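Local atomic coordinates of GCN5-related N-acetyltransferase (PDB entry 3TT2), a protein that probably transfers acyl groups, most likely acetyl from acetyl-coenzyme A as in other GCN5-related N-acetyltransferases, and has two GNAT-type halves in one chain. Residues Arg140-His145 and Val311-Glu316; Gln162-Pro167 and Val274-Gly279; Leu222-Val227 and Leu268-Gly273. All blocks are in the same frame, centred on the assembly; numbering follows the deposited sequence.

Contact 1: residues Arg140-His145 and Val311-Glu316; sequences RLMEQH and VLHRKE. With SO4 (sulfate ion), chain K.
M142, a selenomethionine late in helix 136-144, lies against the imidazole of H313 on strand 305-316. CB meets the ring first, 3.6 Å from H313 CD2. With chi1 at -70°, CG sits beside the backbone N of its own residue and comes over one face of the imidazole, 3.7 Å from H313 CG and offset toward the rim. This is a CH-pi contact, with M142 CG 4.0 Å from the ring centroid. The chain then bends, so SE stands oblique to the ring and is closer to the root of the histidine, 4.1 Å from H313 CB. CE leads away from the strand.

The imidazole has a tether of its own: H313 ND1 donates to V311 O, two residues back on the same strand, at 3.2 Å. The donor stands above the carbonyl plane, and the bond probably limits the ring's rotation. I131 and Y147 also pack around it.

A second grip lies beyond the last helical turn. K315 runs out fully extended, and its NZ reaches H145 O at 3.0 Å, almost head-on to the carbonyl (162° at O). NZ also forms a salt bridge with E109 of helix 100-115. A positive charge here probably suits the C-terminal end of helix 136-144. On the outer side, Q144 NE2 donates at 2.7 Å to O2 of a sulfate that probably comes from the crystallisation liquor, while H145 turns its NE2 to T102.

The helix thus packs against strand 305-316, which runs between strands 125-132 and 148-159. The last strand of the chain therefore lies where a GNAT half would place its own last strand, consistent with strand exchange between two tandem GNAT halves.

Contact 2: residues Gln162-Pro167 and Val274-Gly279; sequences QPPPAP and VYYRRG
Y276 lays its phenol ring against the backbone of Q162 and P163. The main interaction is CH-pi: P163 CA stands over the middle of the ring, 3.8 Å from the centroid and only 13° off the normal. P163 N lies over the same ring, 3.5 Å from Y276 CZ, so the tyrosine is covered by the start of the proline as well as by its alpha carbon. Q162 C comes in obliquely, 3.6 Å from Y276 CE1. With CG anti to the backbone N (chi1 172°), the ring swings out from the helix and lies alongside P163.

This proline-rich run belongs to the connection between strand 148-159 and strand 173-177, which joins the two GNAT-type halves. Here it passes the C-terminal end of helix 263-278.

The apolar contacts follow the two prolines. P163 CD is 3.7 Å from Y276 CZ, near the outer end of the ring, whereas P164 CD sits at its root, 3.8 Å from Y276 CB; P164 also touches F272 one turn back. No hydrogen bond joins the two segments.

Polar bonding belongs to the helix end itself. G279, with positive phi, closes a Schellman motif in which G279 N bonds to Y276 O at 3.0 Å. Just before it, R278 forms salt bridges with D219 and E221.

Contact 3: residues Leu222-Val227 and Leu268-Gly273; sequences LWLLAV and LQEVFG
L224 holds CG beside its own backbone N (chi1 -59°) and then runs on straight, with CD1 anti to CA (chi2 -174°); this pushes CD1 out from strand 223-228 as a single probing methyl aimed at helix 263-278. Two neighbouring helix residues receive it. In V271 the first torsion sets CG1 anti to the backbone N, which leaves CG2 as the methyl turned to the strand. In E270 chi1 (-174°) sets CG anti to N, against the leucine, and the bend at chi2 carries the carboxylate away.

CD1 of L224 lies 3.4 Å from V271 CG2 and likewise 3.4 Å from E270 CG, and the two partners reach it from well-separated directions. Behind it, L224 CG is 3.9 Å from V271 CG2: the leucine and the valine pass alongside one another, heading opposite ways. The glutamate is met quite differently, its aliphatic part lying roughly perpendicular to the leucine, with E270 CB 3.7 Å from L224 CD1.

In the GNAT fold, a helix follows the loop that usually cradles the pyrophosphate of acetyl-coenzyme A and packs on one face of the sheet. Helix 263-278, coming after strand 246-254, probably corresponds to that element in the C-terminal half, and L224 meets it from a strand near the sheet's edge. The strand runs between 233-243 and 173-177, bonding through its backbone to both; from these neighbours C238 touches V271 and T177 touches L224.

No hydrogen bond crosses between the two segments. OE2 of E270 accepts from NE1 of W169, in the loop before strand 173-177, and the side chain of W169 also touches A226.

In the fold
From the N terminus, the chain builds most of the N-terminal half before helix 136-144 opens contact 1, which closes only when the final strand, 305-316, returns to that half. The long loop so formed contains the whole of the other two contacts. Leaving strand 148-159, the linker 162-167 opens contact 2, which closes at the end of helix 263-278; between these points strand 223-228 meets the same helix in contact 3. The three therefore nest without crossing. Contacts 2 and 3 have centres 11 Å apart and touch, P167 packing on E270. Contact 1 lies about 37 Å from contact 3, centre to centre, in the N-terminal half.

Contact 1: residues Arg140-His145 and Val311-Glu316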
loop_
_atom_site.group_PDB
_atom_site.type_symbol
_atom_site.label_atom_id
_atom_site.label_comp_id
_atom_site.label_asym_id
_atom_site.label_seq_id
_atom_site.Cartn_x
_atom_site.Cartn_y
_atom_site.Cartn_z
ATOM N N ARG A 140 8.887 10.112 -16.835
ATOM C CA ARG A 140 9.693 11.244 -17.259
ATOM C C ARG A 140 9.403 12.465 -16.400
ATOM O O ARG A 140 10.300 13.259 -16.121
ATOM C CB ARG A 140 9.494 11.556 -18.749
ATOM C CG ARG A 140 8.314 12.469 -19.082
ATOM C CD ARG A 140 8.275 12.785 -20.570
ATOM N NE ARG A 140 8.242 11.569 -21.383
ATOM C CZ ARG A 140 7.171 11.130 -22.039
ATOM N NH1 ARG A 140 6.036 11.814 -21.994
ATOM N NH2 ARG A 140 7.235 10.010 -22.749
ATOM N N LEU A 141 8.152 12.611 -15.977
ATOM C CA LEU A 141 7.760 13.750 -15.158
ATOM C C LEU A 141 8.488 13.720 -13.824
ATOM O O LEU A 141 8.896 14.762 -13.321
ATOM C CB LEU A 141 6.257 13.765 -14.928
ATOM C CG LEU A 141 5.800 14.967 -14.111
ATOM C CD1 LEU A 141 5.764 16.211 -14.969
ATOM C CD2 LEU A 141 4.456 14.698 -13.503
HETATM N N MSE A 142 8.647 12.525 -13.261
HETATM C CA MSE A 142 9.440 12.325 -12.052
HETATM C C MSE A 142 10.872 12.783 -12.218
HETATM O O MSE A 142 11.384 13.531 -11.395
HETATM C CB MSE A 142 9.448 10.849 -11.638
HETATM C CG MSE A 142 8.119 10.322 -11.114
HETATM SE SE MSE A 142 7.377 11.400 -9.661
HETATM C CE MSE A 142 6.257 12.615 -10.714
ATOM N N GLU A 143 11.518 12.311 -13.280
ATOM C CA GLU A 143 12.918 12.623 -13.531
ATOM C C GLU A 143 13.101 14.108 -13.826
ATOM O O GLU A 143 14.072 14.734 -13.405
ATOM C CB GLU A 143 13.446 11.794 -14.694
ATOM C CG GLU A 143 14.915 12.012 -14.949
ATOM C CD GLU A 143 15.445 11.152 -16.068
ATOM O OE1 GLU A 143 14.665 10.344 -16.619
ATOM O OE2 GLU A 143 16.643 11.287 -16.395
ATOM N N GLN A 144 12.151 14.662 -14.558
ATOM C CA GLN A 144 12.119 16.087 -14.822
ATOM C C GLN A 144 12.044 16.869 -13.505
ATOM O O GLN A 144 12.614 17.950 -13.383
ATOM C CB GLN A 144 10.913 16.404 -15.708
ATOM C CG GLN A 144 10.777 17.837 -16.153
ATOM C CD GLN A 144 9.466 18.080 -16.880
ATOM O OE1 GLN A 144 8.804 17.138 -17.316
ATOM N NE2 GLN A 144 9.081 19.347 -17.004
ATOM N N HIS A 145 11.328 16.325 -12.528
ATOM C CA HIS A 145 11.121 17.015 -11.257
ATOM C C HIS A 145 12.058 16.628 -10.148
ATOM O O HIS A 145 11.885 17.064 -9.019
ATOM C CB HIS A 145 9.680 16.933 -10.795
ATOM C CG HIS A 145 8.764 17.796 -11.603
ATOM N ND1 HIS A 145 9.062 19.103 -11.895
ATOM C CD2 HIS A 145 7.582 17.527 -12.204
ATOM C CE1 HIS A 145 8.091 19.618 -12.635
ATOM N NE2 HIS A 145 7.184 18.685 -12.834
ATOM N N VAL A 311 7.145 1.585 -9.441
ATOM C CA VAL A 311 8.472 2.048 -9.087
ATOM C C VAL A 311 8.305 3.229 -8.153
ATOM O O VAL A 311 7.670 4.227 -8.500
ATOM C CB VAL A 311 9.282 2.498 -10.301
ATOM C CG1 VAL A 311 10.677 2.974 -9.860
ATOM C CG2 VAL A 311 9.399 1.373 -11.283
ATOM N N LEU A 312 8.872 3.112 -6.960
ATOM C CA LEU A 312 8.767 4.185 -6.005
ATOM C C LEU A 312 9.769 5.296 -6.337
ATOM O O LEU A 312 10.985 5.087 -6.371
ATOM C CB LEU A 312 8.971 3.644 -4.597
ATOM C CG LEU A 312 9.114 4.631 -3.440
ATOM C CD1 LEU A 312 8.094 5.734 -3.536
ATOM C CD2 LEU A 312 8.924 3.889 -2.148
ATOM N N HIS A 313 9.236 6.486 -6.577
ATOM C CA HIS A 313 10.062 7.649 -6.845
ATOM C C HIS A 313 10.099 8.595 -5.652
ATOM O O HIS A 313 9.059 8.935 -5.090
ATOM C CB HIS A 313 9.592 8.349 -8.112
ATOM C CG HIS A 313 10.057 7.670 -9.360
ATOM N ND1 HIS A 313 9.470 6.519 -9.842
ATOM C CD2 HIS A 313 11.077 7.956 -10.204
ATOM C CE1 HIS A 313 10.097 6.140 -10.942
ATOM N NE2 HIS A 313 11.080 6.990 -11.180
ATOM N N ARG A 314 11.310 8.996 -5.263
ATOM C CA ARG A 314 11.501 9.828 -4.081
ATOM C C ARG A 314 12.384 11.044 -4.339
ATOM O O ARG A 314 13.372 10.961 -5.063
ATOM C CB ARG A 314 12.118 8.996 -2.969
ATOM C CG ARG A 314 12.164 9.706 -1.648
ATOM C CD ARG A 314 12.667 8.781 -0.576
ATOM N NE ARG A 314 11.750 7.673 -0.301
ATOM C CZ ARG A 314 12.154 6.499 0.178
ATOM N NH1 ARG A 314 13.454 6.313 0.400
ATOM N NH2 ARG A 314 11.284 5.515 0.427
ATOM N N LYS A 315 12.030 12.171 -3.733
ATOM C CA LYS A 315 12.843 13.381 -3.821
ATOM C C LYS A 315 13.066 13.951 -2.428
ATOM O O LYS A 315 12.169 13.900 -1.591
ATOM C CB LYS A 315 12.143 14.421 -4.691
ATOM C CG LYS A 315 12.933 15.690 -4.936
ATOM C CD LYS A 315 12.009 16.752 -5.477
ATOM C CE LYS A 315 12.762 17.952 -6.000
ATOM N NZ LYS A 315 11.819 18.893 -6.681
ATOM N N GLU A 316 14.247 14.499 -2.174
ATOM C CA GLU A 316 14.520 15.053 -0.855
ATOM C C GLU A 316 14.202 16.541 -0.801
ATOM O O GLU A 316 14.884 17.347 -1.435
ATOM C CB GLU A 316 15.974 14.827 -0.453
ATOM C CG GLU A 316 16.357 15.496 0.862
ATOM C CD GLU A 316 17.861 15.534 1.106
ATOM O OE1 GLU A 316 18.503 16.558 0.767
ATOM O OE2 GLU A 316 18.397 14.544 1.650
HETATM S S SO4 K . 11.384 21.907 -15.597
HETATM O O1 SO4 K . 12.730 21.791 -15.052
HETATM O O2 SO4 K . 11.196 20.918 -16.652
HETATM O O3 SO4 K . 10.410 21.688 -14.535
HETATM O O4 SO4 K . 11.199 23.238 -16.163
#

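Contact 2: residues Gln162-Pro167 and Val274-Gly279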
loop_
_atom_site.group_PDB
_atom_site.type_symbol
_atom_site.label_atom_id
_atom_site.label_comp_id
_atom_site.label_asym_id
_atom_site.label_seq_id
_atom_site.Cartn_x
_atom_site.Cartn_y
_atom_site.Cartn_z
ATOM N N GLN A 162 -10.397 -22.689 -7.245
ATOM C CA GLN A 162 -10.099 -24.094 -7.058
ATOM C C GLN A 162 -9.320 -24.183 -5.776
ATOM O O GLN A 162 -8.503 -23.312 -5.509
ATOM C CB GLN A 162 -9.188 -24.580 -8.170
ATOM C CG GLN A 162 -9.682 -24.250 -9.537
ATOM C CD GLN A 162 -9.723 -25.458 -10.416
ATOM O OE1 GLN A 162 -9.938 -26.569 -9.935
ATOM N NE2 GLN A 162 -9.510 -25.259 -11.717
ATOM N N PRO A 163 -9.533 -25.254 -4.997
ATOM C CA PRO A 163 -8.865 -25.397 -3.697
ATOM C C PRO A 163 -7.360 -25.351 -3.833
ATOM O O PRO A 163 -6.808 -26.086 -4.643
ATOM C CB PRO A 163 -9.304 -26.788 -3.209
ATOM C CG PRO A 163 -9.909 -27.469 -4.406
ATOM C CD PRO A 163 -10.432 -26.382 -5.296
ATOM N N PRO A 164 -6.705 -24.506 -3.026
ATOM C CA PRO A 164 -5.253 -24.384 -2.954
ATOM C C PRO A 164 -4.607 -25.689 -2.503
ATOM O O PRO A 164 -5.275 -26.588 -1.987
ATOM C CB PRO A 164 -5.044 -23.313 -1.869
ATOM C CG PRO A 164 -6.289 -22.559 -1.827
ATOM C CD PRO A 164 -7.360 -23.579 -2.089
ATOM N N PRO A 165 -3.305 -25.817 -2.740
ATOM C CA PRO A 165 -2.575 -26.948 -2.185
ATOM C C PRO A 165 -2.585 -26.890 -0.669
ATOM O O PRO A 165 -2.574 -25.788 -0.119
ATOM C CB PRO A 165 -1.162 -26.709 -2.703
ATOM C CG PRO A 165 -1.380 -25.986 -3.994
ATOM C CD PRO A 165 -2.479 -25.039 -3.678
ATOM N N ALA A 166 -2.630 -28.057 -0.023
ATOM C CA ALA A 166 -2.456 -28.183 1.424
ATOM C C ALA A 166 -1.041 -27.793 1.821
ATOM O O ALA A 166 -0.059 -28.262 1.225
ATOM C CB ALA A 166 -2.739 -29.602 1.874
ATOM N N PRO A 167 -0.933 -26.928 2.832
ATOM C CA PRO A 167 0.347 -26.410 3.296
ATOM C C PRO A 167 1.221 -27.574 3.689
ATOM O O PRO A 167 0.697 -28.498 4.304
ATOM C CB PRO A 167 -0.052 -25.644 4.550
ATOM C CG PRO A 167 -1.476 -25.242 4.303
ATOM C CD PRO A 167 -2.052 -26.438 3.652
ATOM N N VAL A 274 -8.049 -20.713 3.992
ATOM C CA VAL A 274 -9.091 -20.076 4.790
ATOM C C VAL A 274 -9.979 -19.171 3.933
ATOM O O VAL A 274 -11.208 -19.182 4.065
ATOM C CB VAL A 274 -8.495 -19.244 5.921
ATOM C CG1 VAL A 274 -9.563 -18.391 6.550
ATOM C CG2 VAL A 274 -7.833 -20.138 6.956
ATOM N N TYR A 275 -9.345 -18.402 3.049
ATOM C CA TYR A 275 -10.064 -17.525 2.137
ATOM C C TYR A 275 -10.903 -18.347 1.192
ATOM O O TYR A 275 -12.052 -17.994 0.881
ATOM C CB TYR A 275 -9.097 -16.696 1.293
ATOM C CG TYR A 275 -8.586 -15.438 1.941
ATOM C CD1 TYR A 275 -9.442 -14.393 2.251
ATOM C CD2 TYR A 275 -7.239 -15.281 2.203
ATOM C CE1 TYR A 275 -8.964 -13.228 2.843
ATOM C CE2 TYR A 275 -6.756 -14.139 2.790
ATOM C CZ TYR A 275 -7.615 -13.113 3.117
ATOM O OH TYR A 275 -7.108 -11.969 3.691
ATOM N N TYR A 276 -10.311 -19.430 0.702
ATOM C CA TYR A 276 -10.996 -20.221 -0.293
ATOM C C TYR A 276 -12.229 -20.835 0.319
ATOM O O TYR A 276 -13.301 -20.780 -0.253
ATOM C CB TYR A 276 -10.119 -21.315 -0.878
ATOM C CG TYR A 276 -10.914 -22.244 -1.770
ATOM C CD1 TYR A 276 -11.260 -21.865 -3.078
ATOM C CD2 TYR A 276 -11.350 -23.491 -1.308
ATOM C CE1 TYR A 276 -12.011 -22.710 -3.900
ATOM C CE2 TYR A 276 -12.100 -24.341 -2.126
ATOM C CZ TYR A 276 -12.420 -23.938 -3.413
ATOM O OH TYR A 276 -13.145 -24.761 -4.212
ATOM N N ARG A 277 -12.098 -21.409 1.501
ATOM C CA ARG A 277 -13.244 -22.135 2.004
ATOM C C ARG A 277 -14.246 -21.196 2.688
ATOM O O ARG A 277 -15.331 -21.588 3.088
ATOM C CB ARG A 277 -12.813 -23.389 2.784
ATOM C CG ARG A 277 -12.550 -23.233 4.238
ATOM C CD ARG A 277 -11.850 -24.506 4.710
ATOM N NE ARG A 277 -10.405 -24.450 4.481
ATOM C CZ ARG A 277 -9.529 -23.974 5.363
ATOM N NH1 ARG A 277 -9.937 -23.524 6.552
ATOM N NH2 ARG A 277 -8.241 -23.953 5.058
ATOM N N ARG A 278 -13.856 -19.933 2.760
ATOM C CA ARG A 278 -14.729 -18.808 3.101
ATOM C C ARG A 278 -15.498 -18.231 1.897
ATOM O O ARG A 278 -16.488 -17.499 2.050
ATOM C CB ARG A 278 -13.832 -17.719 3.650
ATOM C CG ARG A 278 -14.493 -16.559 4.240
ATOM C CD ARG A 278 -13.761 -16.285 5.515
ATOM N NE ARG A 278 -13.701 -14.867 5.819
ATOM C CZ ARG A 278 -13.184 -14.380 6.938
ATOM N NH1 ARG A 278 -12.694 -15.200 7.866
ATOM N NH2 ARG A 278 -13.160 -13.074 7.132
ATOM N N GLY A 279 -15.016 -18.540 0.698
ATOM C CA GLY A 279 -15.621 -18.059 -0.532
ATOM C C GLY A 279 -15.067 -16.751 -1.087
ATOM O O GLY A 279 -15.682 -16.129 -1.972
#

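Contact 3: residues Leu222-Val227 and Leu268-Gly273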
loop_
_atom_site.group_PDB
_atom_site.type_symbol
_atom_site.label_atom_id
_atom_site.label_comp_id
_atom_site.label_asym_id
_atom_site.label_seq_id
_atom_site.Cartn_x
_atom_site.Cartn_y
_atom_site.Cartn_z
ATOM N N LEU A 222 -8.491 -15.121 9.792
ATOM C CA LEU A 222 -7.493 -14.732 8.791
ATOM C C LEU A 222 -6.127 -14.275 9.375
ATOM O O LEU A 222 -5.225 -13.854 8.629
ATOM C CB LEU A 222 -8.069 -13.609 7.920
ATOM C CG LEU A 222 -9.399 -13.769 7.160
ATOM C CD1 LEU A 222 -9.772 -12.463 6.478
ATOM C CD2 LEU A 222 -9.317 -14.885 6.145
ATOM N N TRP A 223 -5.972 -14.324 10.696
ATOM C CA TRP A 223 -4.665 -14.078 11.277
ATOM C C TRP A 223 -3.998 -15.383 11.682
ATOM O O TRP A 223 -4.339 -15.987 12.698
ATOM C CB TRP A 223 -4.790 -13.187 12.500
ATOM C CG TRP A 223 -4.867 -11.776 12.155
ATOM C CD1 TRP A 223 -5.334 -11.241 10.993
ATOM C CD2 TRP A 223 -4.429 -10.682 12.958
ATOM N NE1 TRP A 223 -5.228 -9.871 11.032
ATOM C CE2 TRP A 223 -4.670 -9.504 12.227
ATOM C CE3 TRP A 223 -3.860 -10.582 14.232
ATOM C CZ2 TRP A 223 -4.366 -8.239 12.727
ATOM C CZ3 TRP A 223 -3.555 -9.325 14.730
ATOM C CH2 TRP A 223 -3.809 -8.172 13.977
ATOM N N LEU A 224 -2.989 -15.775 10.920
ATOM C CA LEU A 224 -2.307 -17.030 11.175
ATOM C C LEU A 224 -0.927 -16.801 11.734
ATOM O O LEU A 224 -0.222 -15.869 11.346
ATOM C CB LEU A 224 -2.201 -17.872 9.914
ATOM C CG LEU A 224 -3.525 -18.238 9.268
ATOM C CD1 LEU A 224 -3.197 -19.171 8.154
ATOM C CD2 LEU A 224 -4.418 -18.916 10.247
ATOM N N LEU A 225 -0.557 -17.672 12.659
ATOM C CA LEU A 225 0.728 -17.629 13.302
ATOM C C LEU A 225 1.400 -18.976 13.059
ATOM O O LEU A 225 0.790 -20.019 13.272
ATOM C CB LEU A 225 0.533 -17.423 14.799
ATOM C CG LEU A 225 -0.455 -16.354 15.270
ATOM C CD1 LEU A 225 -0.424 -16.236 16.791
ATOM C CD2 LEU A 225 -0.168 -15.017 14.634
ATOM N N ALA A 226 2.640 -18.967 12.583
ATOM C CA ALA A 226 3.433 -20.178 12.618
ATOM C C ALA A 226 4.011 -20.300 14.025
ATOM O O ALA A 226 4.637 -19.374 14.552
ATOM C CB ALA A 226 4.510 -20.160 11.576
ATOM N N VAL A 227 3.755 -21.441 14.648
ATOM C CA VAL A 227 4.107 -21.637 16.038
ATOM C C VAL A 227 4.919 -22.903 16.216
ATOM O O VAL A 227 4.504 -23.984 15.789
ATOM C CB VAL A 227 2.853 -21.679 16.913
ATOM C CG1 VAL A 227 3.189 -22.082 18.317
ATOM C CG2 VAL A 227 2.200 -20.321 16.912
ATOM N N LEU A 268 1.305 -18.774 3.720
ATOM C CA LEU A 268 0.512 -18.260 2.641
ATOM C C LEU A 268 -0.502 -19.299 2.178
ATOM O O LEU A 268 -1.685 -18.999 2.065
ATOM C CB LEU A 268 1.406 -17.810 1.486
ATOM C CG LEU A 268 1.991 -16.402 1.603
ATOM C CD1 LEU A 268 2.816 -16.066 0.362
ATOM C CD2 LEU A 268 0.914 -15.348 1.837
ATOM N N GLN A 269 -0.037 -20.515 1.920
ATOM C CA GLN A 269 -0.916 -21.596 1.472
ATOM C C GLN A 269 -2.071 -21.843 2.452
ATOM O O GLN A 269 -3.220 -22.019 2.035
ATOM C CB GLN A 269 -0.122 -22.878 1.217
ATOM C CG GLN A 269 0.702 -22.833 -0.055
ATOM C CD GLN A 269 1.610 -24.063 -0.249
ATOM O OE1 GLN A 269 2.055 -24.703 0.721
ATOM N NE2 GLN A 269 1.888 -24.391 -1.519
ATOM N N GLU A 270 -1.769 -21.829 3.747
ATOM C CA GLU A 270 -2.806 -21.948 4.769
ATOM C C GLU A 270 -3.830 -20.790 4.763
ATOM O O GLU A 270 -5.042 -21.038 4.860
ATOM C CB GLU A 270 -2.182 -22.120 6.151
ATOM C CG GLU A 270 -3.174 -22.406 7.264
ATOM C CD GLU A 270 -3.361 -23.887 7.566
ATOM O OE1 GLU A 270 -4.516 -24.287 7.824
ATOM O OE2 GLU A 270 -2.369 -24.649 7.561
ATOM N N VAL A 271 -3.349 -19.548 4.642
ATOM C CA VAL A 271 -4.228 -18.370 4.590
ATOM C C VAL A 271 -5.138 -18.448 3.375
ATOM O O VAL A 271 -6.319 -18.142 3.459
ATOM C CB VAL A 271 -3.449 -17.039 4.547
ATOM C CG1 VAL A 271 -4.381 -15.896 4.709
ATOM C CG2 VAL A 271 -2.516 -16.977 5.673
ATOM N N PHE A 272 -4.584 -18.881 2.252
ATOM C CA PHE A 272 -5.363 -19.061 1.041
ATOM C C PHE A 272 -6.465 -20.103 1.228
ATOM O O PHE A 272 -7.560 -19.978 0.695
ATOM C CB PHE A 272 -4.454 -19.414 -0.135
ATOM C CG PHE A 272 -3.541 -18.292 -0.541
ATOM C CD1 PHE A 272 -3.745 -17.020 -0.062
ATOM C CD2 PHE A 272 -2.476 -18.513 -1.405
ATOM C CE1 PHE A 272 -2.911 -15.987 -0.440
ATOM C CE2 PHE A 272 -1.637 -17.480 -1.790
ATOM C CZ PHE A 272 -1.849 -16.221 -1.305
ATOM N N GLY A 273 -6.180 -21.133 2.000
ATOM C CA GLY A 273 -7.186 -22.138 2.235
ATOM C C GLY A 273 -8.345 -21.550 3.004
ATOM O O GLY A 273 -9.488 -21.840 2.703
#